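Lipolytic enzyme, G-D-S-L family (Bacteroides thetaiotaomicron, PDB 7BR2) metabolises the drug diltiazem in a gut bacterium, probably as a serine esterase of the SGNH (GDSL) hydrolase family. Local coordinates at residues M84-M89 and T135-Y140; R131-G136 and G174-D179; D141-I146 and I187-Q192; D230-E235 and N301-K306; D264-A269 and P440-I445. One frame throughout, in Å; residues are numbered along the deposited sequence.

Interaction 1 (M84-M89 and T135-Y140); sequences MVTFGM and TGTSPY
A chi1 of -173° at T86 swings OG1 away from its own N and against 135-140, while T135 turns its own OG1 into the space between backbone N and carbonyl carbon (chi1 73°). T86 OG1 thereby comes within 3.0 Å of T135 O, a weak bond whose proton has a rival acceptor, and T135 OG1 closes on T86 CB at 3.2 Å. The carbonyl of V85 takes the straight bond of this end, from T135 N to V85 O at 3.0 Å, plus a weak second one from T135 OG1. These are neighbouring parallel strands, 82-85 and 131-136, of the SGNH hydrolase sheet, and beyond them both chains run on as loops. G88 and M89 open the Gly-X-Asn-Asp block of the family, whose asparagine lines the oxyanion hole in relatives. Two waters fill in where direct bonds stop: one joins T86 OG1 to T137 OG1, the other bridges F87 O and T137 N, accepting from the latter. T137 CG2 also presses on F87 O at 3.3 Å. Farther out, the bent chain of M89 sets its CE 3.6 Å from P139 O and 4.0 Å from Y140 CB, crossing the tyrosine side chain at about a right angle.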
# COMPACT_ATOMS: atom_id res chain seq x y z
N MET A 84 5.15 2.16 11.64
CA MET A 84 6.03 1.38 10.80
C MET A 84 7.25 2.22 10.41
O MET A 84 7.11 3.40 10.10
CB MET A 84 5.29 0.89 9.55
CG MET A 84 4.46 -0.37 9.77
SD MET A 84 3.14 -0.25 11.01
CE MET A 84 2.08 1.02 10.31
N VAL A 85 8.44 1.61 10.47
CA VAL A 85 9.70 2.31 10.28
C VAL A 85 10.50 1.59 9.19
O VAL A 85 10.80 0.40 9.33
CB VAL A 85 10.51 2.40 11.59
CG1 VAL A 85 11.81 3.16 11.38
CG2 VAL A 85 9.68 3.03 12.71
N THR A 86 10.80 2.29 8.10
CA THR A 86 11.58 1.76 6.99
C THR A 86 12.58 2.80 6.51
O THR A 86 12.27 4.00 6.46
CB THR A 86 10.69 1.31 5.83
OG1 THR A 86 11.50 0.64 4.85
CG2 THR A 86 9.97 2.51 5.18
N PHE A 87 13.79 2.35 6.19
CA PHE A 87 14.86 3.25 5.76
C PHE A 87 15.98 2.40 5.19
O PHE A 87 15.94 1.17 5.24
CB PHE A 87 15.38 4.12 6.91
CG PHE A 87 16.11 3.35 7.98
CD1 PHE A 87 15.42 2.51 8.84
CD2 PHE A 87 17.49 3.44 8.10
CE1 PHE A 87 16.09 1.79 9.81
CE2 PHE A 87 18.16 2.73 9.07
CZ PHE A 87 17.46 1.90 9.92
N GLY A 88 16.98 3.07 4.62
CA GLY A 88 18.17 2.39 4.15
C GLY A 88 18.49 2.63 2.69
O GLY A 88 19.65 2.50 2.29
N MET A 89 17.48 2.91 1.87
CA MET A 89 17.76 3.12 0.45
C MET A 89 18.72 4.29 0.24
O MET A 89 19.64 4.21 -0.59
CB MET A 89 16.47 3.32 -0.34
CG MET A 89 16.70 3.51 -1.84
SD MET A 89 17.45 2.10 -2.71
CE MET A 89 16.12 0.91 -2.74
N THR A 135 9.93 -2.43 9.38
CA THR A 135 9.58 -2.94 8.05
C THR A 135 10.79 -2.74 7.15
O THR A 135 11.12 -1.61 6.79
CB THR A 135 8.34 -2.25 7.46
OG1 THR A 135 8.69 -0.91 7.06
CG2 THR A 135 7.25 -2.17 8.46
N GLY A 136 11.43 -3.85 6.78
CA GLY A 136 12.63 -3.79 5.97
C GLY A 136 12.32 -3.23 4.61
O GLY A 136 11.38 -3.69 3.96
N THR A 137 13.06 -2.19 4.19
CA THR A 137 12.73 -1.50 2.95
C THR A 137 12.75 -2.45 1.75
O THR A 137 13.45 -3.47 1.72
CB THR A 137 13.72 -0.37 2.68
OG1 THR A 137 13.46 0.18 1.39
CG2 THR A 137 15.15 -0.87 2.73
N SER A 138 11.95 -2.08 0.74
CA SER A 138 12.05 -2.69 -0.58
C SER A 138 13.49 -2.56 -1.10
O SER A 138 14.23 -1.67 -0.69
CB SER A 138 11.04 -2.03 -1.53
OG SER A 138 11.17 -0.62 -1.52
N PRO A 139 13.90 -3.43 -2.03
CA PRO A 139 15.32 -3.53 -2.36
C PRO A 139 15.76 -2.64 -3.51
O PRO A 139 14.95 -2.13 -4.29
CB PRO A 139 15.45 -5.01 -2.76
CG PRO A 139 14.14 -5.29 -3.46
CD PRO A 139 13.09 -4.44 -2.75
N TYR A 140 17.08 -2.44 -3.58
CA TYR A 140 17.70 -1.93 -4.80
C TYR A 140 17.92 -3.10 -5.75
O TYR A 140 18.63 -4.06 -5.41
CB TYR A 140 19.02 -1.24 -4.48
CG TYR A 140 19.74 -0.71 -5.71
CD1 TYR A 140 19.36 0.48 -6.31
CD2 TYR A 140 20.79 -1.43 -6.28
CE1 TYR A 140 20.01 0.95 -7.44
CE2 TYR A 140 21.44 -0.96 -7.42
CZ TYR A 140 21.05 0.23 -7.99
OH TYR A 140 21.71 0.70 -9.11
O HOH W 1 10.98 1.26 1.97
O HOH W 2 14.44 -0.79 6.05

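Interaction 2 (R131-G136 and G174-D179); sequences RIVMTG and GWEFTD
I132 lies over one face of the W175 indole, its CB 3.6 Å from the centroid of the five-membered ring and only 6° off the normal, a CH-pi contact. I132 CG2 covers the same face nearer the rim, and M134 CE approaches obliquely, 3.8 Å from W175 CE3. At the edge of the R131 guanidinium sits E176 OE2, with the two planes 83° apart; the modelled NH1 to OE2 distance of 2.4 Å makes this salt bridge improbably short, and its exact length is doubtful. K14 supplies backbone partners to both charged groups. Strands 131-136 and 176-179 are the parallel pair of a beta-alpha-beta crossover through helix 155-173. Their regular backbone bonds include T178 N to M134 O at 3.0 Å and G136 N to T178 O at 2.8 Å. An alanine in place of W175 would strip the cover from I132 and is likely to open a gap toward helix 102-125, which the indole also touches. T178 and T135 meet through their CG2 methyls at 3.9 Å. Opposite D179 the strand needs G136, because a CB there would collide with D179 OD1, the atom that caps N181 N.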
# COMPACT_ATOMS: atom_id res chain seq x y z
N ARG A 131 2.53 0.78 19.15
CA ARG A 131 3.10 -0.44 18.60
C ARG A 131 4.12 -0.10 17.51
O ARG A 131 3.79 0.58 16.53
CB ARG A 131 1.99 -1.33 18.06
CG ARG A 131 2.48 -2.64 17.47
CD ARG A 131 1.39 -3.72 17.53
NE ARG A 131 0.17 -3.42 16.79
CZ ARG A 131 -0.09 -3.86 15.56
NH1 ARG A 131 0.81 -4.59 14.91
NH2 ARG A 131 -1.25 -3.56 14.97
N ILE A 132 5.35 -0.60 17.67
CA ILE A 132 6.45 -0.34 16.74
C ILE A 132 6.60 -1.53 15.80
O ILE A 132 6.65 -2.68 16.24
CB ILE A 132 7.76 -0.06 17.49
CG1 ILE A 132 7.58 1.07 18.51
CG2 ILE A 132 8.86 0.34 16.52
CD1 ILE A 132 7.23 2.41 17.88
N VAL A 133 6.66 -1.25 14.49
CA VAL A 133 6.81 -2.30 13.48
C VAL A 133 7.99 -1.95 12.58
O VAL A 133 7.90 -1.04 11.74
CB VAL A 133 5.53 -2.48 12.65
CG1 VAL A 133 5.72 -3.56 11.61
CG2 VAL A 133 4.34 -2.79 13.56
N MET A 134 9.10 -2.69 12.73
CA MET A 134 10.21 -2.54 11.80
C MET A 134 9.83 -3.18 10.47
O MET A 134 9.39 -4.34 10.44
CB MET A 134 11.47 -3.20 12.37
CG MET A 134 12.01 -2.55 13.63
SD MET A 134 12.70 -0.92 13.33
CE MET A 134 11.71 0.10 14.43
N THR A 135 9.93 -2.43 9.38
CA THR A 135 9.58 -2.94 8.05
C THR A 135 10.79 -2.74 7.15
O THR A 135 11.12 -1.61 6.79
CB THR A 135 8.34 -2.25 7.46
OG1 THR A 135 8.69 -0.91 7.06
CG2 THR A 135 7.25 -2.17 8.46
N GLY A 136 11.43 -3.85 6.78
CA GLY A 136 12.63 -3.79 5.97
C GLY A 136 12.32 -3.23 4.61
O GLY A 136 11.38 -3.69 3.96
N GLY A 174 11.01 -6.20 21.70
CA GLY A 174 9.63 -6.64 21.73
C GLY A 174 8.78 -6.02 20.65
O GLY A 174 7.57 -5.86 20.84
N TRP A 175 9.39 -5.65 19.53
CA TRP A 175 8.70 -5.07 18.39
C TRP A 175 8.47 -6.13 17.32
O TRP A 175 9.21 -7.11 17.24
CB TRP A 175 9.51 -3.92 17.82
CG TRP A 175 9.78 -2.86 18.81
CD1 TRP A 175 9.06 -2.59 19.92
CD2 TRP A 175 10.82 -1.88 18.75
NE1 TRP A 175 9.59 -1.52 20.59
CE2 TRP A 175 10.68 -1.05 19.88
CE3 TRP A 175 11.86 -1.61 17.85
CZ2 TRP A 175 11.54 0.01 20.15
CZ3 TRP A 175 12.72 -0.55 18.12
CH2 TRP A 175 12.55 0.25 19.26
N GLU A 176 7.47 -5.90 16.48
CA GLU A 176 7.22 -6.79 15.35
C GLU A 176 8.15 -6.44 14.19
O GLU A 176 8.71 -5.34 14.12
CB GLU A 176 5.75 -6.71 14.92
CG GLU A 176 4.78 -6.93 16.08
CD GLU A 176 3.33 -6.60 15.75
OE1 GLU A 176 2.46 -7.47 15.96
OE2 GLU A 176 3.05 -5.46 15.30
N PHE A 177 8.33 -7.40 13.29
CA PHE A 177 9.23 -7.21 12.16
C PHE A 177 8.63 -7.86 10.92
O PHE A 177 8.10 -8.97 10.99
CB PHE A 177 10.62 -7.83 12.43
CG PHE A 177 11.55 -7.79 11.24
CD1 PHE A 177 11.54 -8.80 10.28
CD2 PHE A 177 12.43 -6.72 11.07
CE1 PHE A 177 12.38 -8.75 9.17
CE2 PHE A 177 13.28 -6.66 9.96
CZ PHE A 177 13.26 -7.68 9.01
N THR A 178 8.74 -7.16 9.79
CA THR A 178 8.44 -7.73 8.49
C THR A 178 9.43 -7.14 7.49
O THR A 178 10.00 -6.07 7.71
CB THR A 178 7.01 -7.45 8.06
OG1 THR A 178 6.74 -8.13 6.83
CG2 THR A 178 6.79 -5.96 7.86
N ASP A 179 9.64 -7.85 6.38
CA ASP A 179 10.68 -7.47 5.43
C ASP A 179 10.12 -7.47 4.02
O ASP A 179 9.44 -8.42 3.62
CB ASP A 179 11.88 -8.42 5.52
CG ASP A 179 13.00 -8.05 4.57
OD1 ASP A 179 13.16 -6.83 4.27
OD2 ASP A 179 13.72 -8.96 4.12

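Interaction 3 (D141-I146 and I187-Q192); sequences DETAQI and INQELQ
D141 reaches across to helix 181-194 with its carboxylate. CB starts 3.9 Å from N188 ND2. Next comes CG, carried anti to the backbone nitrogen (chi1 -170°), which places the carboxylate in a stack on the N188 amide, the planes 5° apart. At the end, OD1 accepts T143 N at 3.2 Å and A144 N at 3.3 Å from its own loop, both from one face of its plane. Q192 NE2 straddles the carboxylate with two weak bonds: the one to D141 OD2, at 2.9 Å, is poorly aimed, and the one to D141 OD1, at 3.5 Å, is straighter. T199 OG1 gives OD2 a further partner. The backbone bonds on OD1 make an Asx turn and the wider Asx motif, so the carboxylate shapes the loop that follows strand 131-136 while binding it to the helix. Q192 lies nearly coplanar with the carboxylate and is gripped at both ends of its amide. NE2 also donates to F198 O, and OE1 takes the hydroxyl of T143 at a modelled OG1 to OE1 distance of 2.5 Å, doubtfully short. With an alanine at D141, the amides of T143 and A144 would probably lack their acceptor and the Q192 amide would be freer to turn. N188 is anchored separately, its OD1 accepting from L200 N. Q189 OE1 stands 3.3 Å from T143 OG1.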
# COMPACT_ATOMS: atom_id res chain seq x y z
N ASP A 141 17.30 -3.05 -6.93
CA ASP A 141 17.32 -4.19 -7.84
C ASP A 141 18.62 -4.19 -8.64
O ASP A 141 18.76 -3.48 -9.63
CB ASP A 141 16.13 -4.15 -8.79
CG ASP A 141 15.99 -5.42 -9.59
OD1 ASP A 141 16.89 -6.29 -9.51
OD2 ASP A 141 14.99 -5.53 -10.33
N GLU A 142 19.56 -5.05 -8.24
CA GLU A 142 20.87 -5.14 -8.86
C GLU A 142 20.91 -6.04 -10.10
O GLU A 142 21.83 -5.92 -10.90
CB GLU A 142 21.87 -5.69 -7.84
CG GLU A 142 22.11 -4.82 -6.63
CD GLU A 142 22.99 -5.50 -5.58
OE1 GLU A 142 23.36 -6.67 -5.78
OE2 GLU A 142 23.40 -4.82 -4.62
N THR A 143 19.90 -6.90 -10.29
CA THR A 143 19.95 -7.94 -11.30
C THR A 143 19.14 -7.62 -12.56
O THR A 143 19.39 -8.23 -13.60
CB THR A 143 19.49 -9.27 -10.69
OG1 THR A 143 18.12 -9.19 -10.28
CG2 THR A 143 20.34 -9.60 -9.47
N ALA A 144 18.20 -6.69 -12.49
CA ALA A 144 17.38 -6.35 -13.64
C ALA A 144 18.23 -5.75 -14.75
O ALA A 144 19.24 -5.08 -14.48
CB ALA A 144 16.28 -5.38 -13.22
N GLN A 145 17.89 -6.04 -16.00
CA GLN A 145 18.60 -5.44 -17.14
C GLN A 145 17.81 -4.25 -17.69
O GLN A 145 16.93 -4.39 -18.55
CB GLN A 145 18.90 -6.47 -18.20
CG GLN A 145 19.86 -7.50 -17.63
CD GLN A 145 20.59 -8.28 -18.69
OE1 GLN A 145 20.33 -8.13 -19.88
NE2 GLN A 145 21.45 -9.20 -18.24
N ILE A 146 18.14 -3.06 -17.18
CA ILE A 146 17.52 -1.80 -17.59
C ILE A 146 18.48 -1.05 -18.50
O ILE A 146 19.69 -0.97 -18.24
CB ILE A 146 17.12 -0.91 -16.40
CG1 ILE A 146 15.90 -1.44 -15.63
CG2 ILE A 146 16.71 0.46 -16.88
CD1 ILE A 146 15.96 -2.79 -15.13
N ILE A 187 10.91 -12.22 -6.04
CA ILE A 187 10.00 -11.98 -7.16
C ILE A 187 10.76 -11.40 -8.35
O ILE A 187 10.47 -11.71 -9.51
CB ILE A 187 8.85 -11.06 -6.74
CG1 ILE A 187 7.97 -11.73 -5.70
CG2 ILE A 187 8.01 -10.65 -7.96
CD1 ILE A 187 7.26 -10.75 -4.78
N ASN A 188 11.72 -10.51 -8.07
CA ASN A 188 12.54 -9.95 -9.13
C ASN A 188 13.27 -11.05 -9.88
O ASN A 188 13.29 -11.06 -11.12
CB ASN A 188 13.52 -8.92 -8.56
CG ASN A 188 12.88 -7.55 -8.37
OD1 ASN A 188 11.83 -7.25 -8.94
ND2 ASN A 188 13.51 -6.71 -7.56
N GLN A 189 13.88 -12.00 -9.16
CA GLN A 189 14.57 -13.11 -9.81
C GLN A 189 13.61 -13.89 -10.69
O GLN A 189 13.87 -14.16 -11.88
CB GLN A 189 15.14 -14.07 -8.75
CG GLN A 189 16.02 -13.51 -7.63
CD GLN A 189 17.35 -12.91 -8.09
OE1 GLN A 189 17.42 -12.13 -9.04
NE2 GLN A 189 18.42 -13.28 -7.38
N GLU A 190 12.45 -14.20 -10.11
CA GLU A 190 11.50 -15.09 -10.76
C GLU A 190 10.94 -14.49 -12.04
O GLU A 190 10.81 -15.18 -13.05
CB GLU A 190 10.41 -15.44 -9.74
CG GLU A 190 9.41 -16.49 -10.15
CD GLU A 190 8.33 -16.66 -9.09
OE1 GLU A 190 8.44 -15.97 -8.04
OE2 GLU A 190 7.40 -17.47 -9.30
N LEU A 191 10.61 -13.19 -12.03
CA LEU A 191 10.09 -12.58 -13.25
C LEU A 191 11.19 -12.11 -14.18
O LEU A 191 10.93 -11.89 -15.37
CB LEU A 191 9.16 -11.42 -12.93
CG LEU A 191 7.85 -11.86 -12.25
CD1 LEU A 191 6.96 -10.66 -11.94
CD2 LEU A 191 7.09 -12.94 -13.06
N GLN A 192 12.42 -11.94 -13.68
CA GLN A 192 13.51 -11.62 -14.59
C GLN A 192 13.88 -12.83 -15.42
O GLN A 192 14.43 -12.67 -16.52
CB GLN A 192 14.70 -11.10 -13.78
CG GLN A 192 14.75 -9.60 -13.72
CD GLN A 192 15.50 -9.10 -12.50
OE1 GLN A 192 16.39 -9.77 -11.98
NE2 GLN A 192 15.10 -7.94 -12.00

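Interaction 4 (D230-E235 and N301-K306); sequences DVANME and NTELLK
V231 N donates to T302 O at 2.8 Å, and from there strands 232-235 and 303-306 run parallel, their axes 2° apart and 4.8 Å from each other at closest, bonded alternately through L304 N to A232 O, M234 N to L304 O and K306 N to M234 O. The M234 bond is straight, 180° at the hydrogen. M234 carries much of the side-chain contact on one face. Its CG sits between the backbone N and the carbonyl carbon (chi1 69°), a turn that brings CG within 3.6 Å of L305 CD1, and the bend at chi3 then lays CE 3.5 Å from L304 O. On this face too, E303 runs out past V231, with V231 CB 3.9 Å from E303 CB. The carboxylate beyond is held through OE2 by Y265 OH and Q345 NE2. The other face is more polar. N233 and L304 lie side by side, pointing the same way, with OD1 of the asparagine 3.6 Å from L304 CD2. E235 and K306 do likewise: the aliphatic parts pack, E235 CG to K306 CD at 3.7 Å, and the charges beyond form only a long salt bridge, E235 OE1 to K306 NZ at 3.9 Å. At the start of the pair D230 OD1 rests against T302 CB, while T302 OG1 turns back to M297 O of helix 296-300. The two strands form the centre of a mixed four-stranded sheet, and A232, M234 and L305 pack on F263 and Y265 of strand 260-267, a face-to-face layering of two beta sheets.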
# COMPACT_ATOMS: atom_id res chain seq x y z
N ASP A 230 -10.74 -15.29 2.09
CA ASP A 230 -11.57 -15.00 0.93
C ASP A 230 -12.43 -13.77 1.20
O ASP A 230 -12.85 -13.53 2.33
CB ASP A 230 -12.50 -16.19 0.65
CG ASP A 230 -11.83 -17.29 -0.14
OD1 ASP A 230 -10.77 -17.04 -0.73
OD2 ASP A 230 -12.36 -18.42 -0.13
N VAL A 231 -12.72 -13.04 0.13
CA VAL A 231 -13.71 -11.98 0.22
C VAL A 231 -15.05 -12.56 0.66
O VAL A 231 -15.64 -12.13 1.65
CB VAL A 231 -13.84 -11.25 -1.13
CG1 VAL A 231 -14.89 -10.16 -1.05
CG2 VAL A 231 -12.49 -10.71 -1.60
N ALA A 232 -15.51 -13.57 -0.06
CA ALA A 232 -16.67 -14.36 0.30
C ALA A 232 -16.59 -15.67 -0.47
O ALA A 232 -15.92 -15.76 -1.50
CB ALA A 232 -17.98 -13.62 0.00
N ASN A 233 -17.26 -16.69 0.05
CA ASN A 233 -17.22 -18.02 -0.55
C ASN A 233 -18.63 -18.59 -0.45
O ASN A 233 -19.07 -18.98 0.64
CB ASN A 233 -16.19 -18.91 0.16
CG ASN A 233 -15.75 -20.10 -0.68
OD1 ASN A 233 -16.40 -20.46 -1.65
ND2 ASN A 233 -14.65 -20.73 -0.28
N MET A 234 -19.35 -18.59 -1.56
CA MET A 234 -20.72 -19.09 -1.56
C MET A 234 -20.83 -20.27 -2.52
O MET A 234 -20.25 -20.27 -3.62
CB MET A 234 -21.72 -18.01 -1.95
CG MET A 234 -21.63 -17.59 -3.39
SD MET A 234 -22.24 -15.94 -3.67
CE MET A 234 -20.69 -15.10 -4.00
N GLU A 235 -21.57 -21.28 -2.08
CA GLU A 235 -21.85 -22.47 -2.87
C GLU A 235 -23.34 -22.75 -2.78
O GLU A 235 -23.86 -22.98 -1.68
CB GLU A 235 -21.07 -23.69 -2.39
CG GLU A 235 -21.15 -24.88 -3.34
CD GLU A 235 -20.45 -26.12 -2.81
OE1 GLU A 235 -19.42 -26.00 -2.10
OE2 GLU A 235 -20.93 -27.23 -3.10
N ASN A 301 -7.95 -11.69 -3.17
CA ASN A 301 -9.06 -11.10 -3.89
C ASN A 301 -9.91 -12.18 -4.53
O ASN A 301 -10.18 -12.16 -5.73
CB ASN A 301 -8.58 -10.10 -4.93
CG ASN A 301 -9.60 -9.01 -5.17
OD1 ASN A 301 -10.56 -8.87 -4.41
ND2 ASN A 301 -9.42 -8.25 -6.24
N THR A 302 -10.38 -13.14 -3.72
CA THR A 302 -11.25 -14.21 -4.18
C THR A 302 -12.65 -14.05 -3.59
O THR A 302 -12.86 -14.27 -2.38
CB THR A 302 -10.66 -15.57 -3.82
OG1 THR A 302 -9.46 -15.77 -4.58
CG2 THR A 302 -11.64 -16.68 -4.16
N GLU A 303 -13.61 -13.68 -4.44
CA GLU A 303 -15.03 -13.62 -4.11
C GLU A 303 -15.70 -14.73 -4.91
O GLU A 303 -16.21 -14.53 -6.01
CB GLU A 303 -15.61 -12.22 -4.45
CG GLU A 303 -17.05 -12.02 -4.02
CD GLU A 303 -17.66 -10.70 -4.51
OE1 GLU A 303 -17.02 -9.98 -5.32
OE2 GLU A 303 -18.78 -10.38 -4.08
N LEU A 304 -15.69 -15.94 -4.34
CA LEU A 304 -15.95 -17.14 -5.11
C LEU A 304 -17.45 -17.44 -5.19
O LEU A 304 -18.13 -17.52 -4.17
CB LEU A 304 -15.21 -18.34 -4.52
CG LEU A 304 -15.10 -19.51 -5.50
CD1 LEU A 304 -14.16 -19.21 -6.67
CD2 LEU A 304 -14.67 -20.79 -4.78
N LEU A 305 -17.95 -17.60 -6.41
CA LEU A 305 -19.32 -18.05 -6.64
C LEU A 305 -19.29 -19.46 -7.23
O LEU A 305 -18.79 -19.66 -8.35
CB LEU A 305 -20.09 -17.09 -7.54
CG LEU A 305 -21.42 -17.64 -8.05
CD1 LEU A 305 -22.39 -17.89 -6.90
CD2 LEU A 305 -22.04 -16.68 -9.07
N LYS A 306 -19.82 -20.42 -6.49
CA LYS A 306 -19.90 -21.81 -6.91
C LYS A 306 -21.37 -22.22 -6.92
O LYS A 306 -22.04 -22.18 -5.89
CB LYS A 306 -19.10 -22.73 -5.97
CG LYS A 306 -18.82 -24.10 -6.56
CD LYS A 306 -18.15 -25.03 -5.58
CE LYS A 306 -16.68 -24.69 -5.41
NZ LYS A 306 -16.18 -25.20 -4.12

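Interaction 5 (D264-A269 and P440-I445); sequences DYLAEA and PVVRKI
Y265 and I445 cross at a slant, the isoleucine setting CD1 3.6 Å from Y265 CB, with CD1 also near CG and CD2 of the ring. The tyrosine holds CG anti to its backbone nitrogen (chi1 165°), which sends the ring against A232 and M234 of the neighbouring sheet. Two backbone bonds of 2.9 Å, Y265 N to R443 O and R443 N to Y265 O, make these residues an antiparallel hydrogen-bonded pair. On the other side of the sheet D264 angles across V442, with D264 CB 3.8 Å from V442 CG1. L266 lays CD1 over the backbone, 3.6 Å from P440 O. On the V441 side of R443 a water bridges the two chains, donating to Y265 O and V441 O and accepting from A267 N. P440 closes the end with its ring, and P440 CB lies 3.2 Å from A267 O. V441 CG2 sits over the centre of the R443 guanidinium, 3.3 Å above its plane, and the group itself reaches D319 and Q348. Strand 260-267 is thus flanked by 249-257 and 443-449 in an antiparallel sheet, with Y265 and R443 touching helix 344-377 at Q345 and Y265 also touching strand 232-237.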
# COMPACT_ATOMS: atom_id res chain seq x y z
N ASP A 264 -30.41 -13.88 -3.39
CA ASP A 264 -29.97 -12.64 -2.76
C ASP A 264 -28.66 -12.91 -2.04
O ASP A 264 -28.55 -13.89 -1.28
CB ASP A 264 -31.03 -12.11 -1.81
CG ASP A 264 -32.23 -11.53 -2.54
OD1 ASP A 264 -32.13 -11.26 -3.76
OD2 ASP A 264 -33.30 -11.36 -1.92
N TYR A 265 -27.67 -12.07 -2.33
CA TYR A 265 -26.30 -12.19 -1.83
C TYR A 265 -25.99 -10.94 -1.00
O TYR A 265 -26.04 -9.83 -1.52
CB TYR A 265 -25.35 -12.32 -3.02
CG TYR A 265 -23.88 -12.11 -2.76
CD1 TYR A 265 -23.19 -12.88 -1.85
CD2 TYR A 265 -23.18 -11.14 -3.46
CE1 TYR A 265 -21.84 -12.70 -1.63
CE2 TYR A 265 -21.83 -10.94 -3.25
CZ TYR A 265 -21.17 -11.73 -2.34
OH TYR A 265 -19.82 -11.53 -2.14
N LEU A 266 -25.71 -11.12 0.29
CA LEU A 266 -25.29 -9.99 1.11
C LEU A 266 -23.90 -10.30 1.64
O LEU A 266 -23.75 -11.08 2.58
CB LEU A 266 -26.29 -9.69 2.24
CG LEU A 266 -25.83 -8.56 3.18
CD1 LEU A 266 -25.69 -7.21 2.42
CD2 LEU A 266 -26.72 -8.39 4.40
N ALA A 267 -22.89 -9.67 1.05
CA ALA A 267 -21.52 -9.87 1.46
C ALA A 267 -21.20 -9.01 2.68
O ALA A 267 -21.86 -8.00 2.92
CB ALA A 267 -20.57 -9.52 0.32
N GLU A 268 -20.23 -9.45 3.48
CA GLU A 268 -19.70 -8.63 4.56
C GLU A 268 -18.64 -7.67 4.07
O GLU A 268 -18.36 -6.67 4.76
CB GLU A 268 -19.10 -9.50 5.66
CG GLU A 268 -20.10 -10.43 6.33
CD GLU A 268 -19.44 -11.49 7.19
OE1 GLU A 268 -18.19 -11.52 7.26
OE2 GLU A 268 -20.18 -12.31 7.78
N ALA A 269 -18.03 -7.94 2.92
CA ALA A 269 -16.94 -7.13 2.43
C ALA A 269 -17.12 -6.96 0.93
O ALA A 269 -17.83 -7.73 0.28
CB ALA A 269 -15.58 -7.75 2.75
N PRO A 440 -21.51 -3.25 1.89
CA PRO A 440 -22.17 -4.04 0.84
C PRO A 440 -23.68 -4.00 1.03
O PRO A 440 -24.18 -3.99 2.15
CB PRO A 440 -21.62 -5.45 1.05
CG PRO A 440 -20.36 -5.28 1.81
CD PRO A 440 -20.58 -4.06 2.69
N VAL A 441 -24.39 -3.96 -0.09
CA VAL A 441 -25.85 -4.04 -0.07
C VAL A 441 -26.25 -5.39 -0.67
O VAL A 441 -25.44 -6.10 -1.27
CB VAL A 441 -26.52 -2.88 -0.83
CG1 VAL A 441 -26.16 -1.55 -0.21
CG2 VAL A 441 -26.11 -2.88 -2.28
N VAL A 442 -27.52 -5.76 -0.44
CA VAL A 442 -28.04 -7.00 -0.99
C VAL A 442 -28.01 -6.91 -2.51
O VAL A 442 -28.57 -5.97 -3.09
CB VAL A 442 -29.44 -7.31 -0.45
CG1 VAL A 442 -29.98 -8.57 -1.08
CG2 VAL A 442 -29.41 -7.47 1.06
N ARG A 443 -27.35 -7.87 -3.15
CA ARG A 443 -27.24 -7.95 -4.60
C ARG A 443 -28.03 -9.14 -5.13
O ARG A 443 -27.92 -10.26 -4.60
CB ARG A 443 -25.77 -8.07 -5.02
CG ARG A 443 -24.89 -6.94 -4.53
CD ARG A 443 -25.28 -5.61 -5.16
NE ARG A 443 -24.36 -4.55 -4.76
CZ ARG A 443 -24.43 -3.29 -5.20
NH1 ARG A 443 -25.37 -2.94 -6.07
NH2 ARG A 443 -23.55 -2.40 -4.78
N LYS A 444 -28.78 -8.91 -6.20
CA LYS A 444 -29.61 -9.93 -6.82
C LYS A 444 -28.82 -10.66 -7.89
O LYS A 444 -28.54 -10.10 -8.96
CB LYS A 444 -30.85 -9.26 -7.40
CG LYS A 444 -31.68 -10.12 -8.30
CD LYS A 444 -32.57 -11.09 -7.59
CE LYS A 444 -33.22 -12.01 -8.63
NZ LYS A 444 -33.78 -11.27 -9.84
N ILE A 445 -28.46 -11.92 -7.63
CA ILE A 445 -27.66 -12.72 -8.55
C ILE A 445 -28.59 -13.63 -9.34
O ILE A 445 -29.45 -14.30 -8.76
CB ILE A 445 -26.59 -13.52 -7.79
CG1 ILE A 445 -25.65 -12.54 -7.06
CG2 ILE A 445 -25.85 -14.43 -8.75
CD1 ILE A 445 -24.45 -13.18 -6.39
O HOH W 3 -23.70 -8.12 -1.24

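In the fold
From the N terminus, interaction 1 closes the first loop, joining strand 82-85 to 131-136 and the loops beyond them. Interaction 2 begins on that same second strand, sharing T135 and G136, and extends the parallel sheet to 176-179. Interaction 3 follows interaction 1 directly in sequence and crosses interaction 2: its loop leaves between strands 131-136 and 176-179 and is met by helix 181-194. All three belong to the SGNH hydrolase part of the chain. Interactions 4 and 5 come later and also cross, since 264-269 falls between 230-235 and 301-306. Each pairs strands within its own sheet of the second half of the chain, and the two sheets pack against each other, with interaction 4 about 21 Å from interaction 1 between nearest atoms.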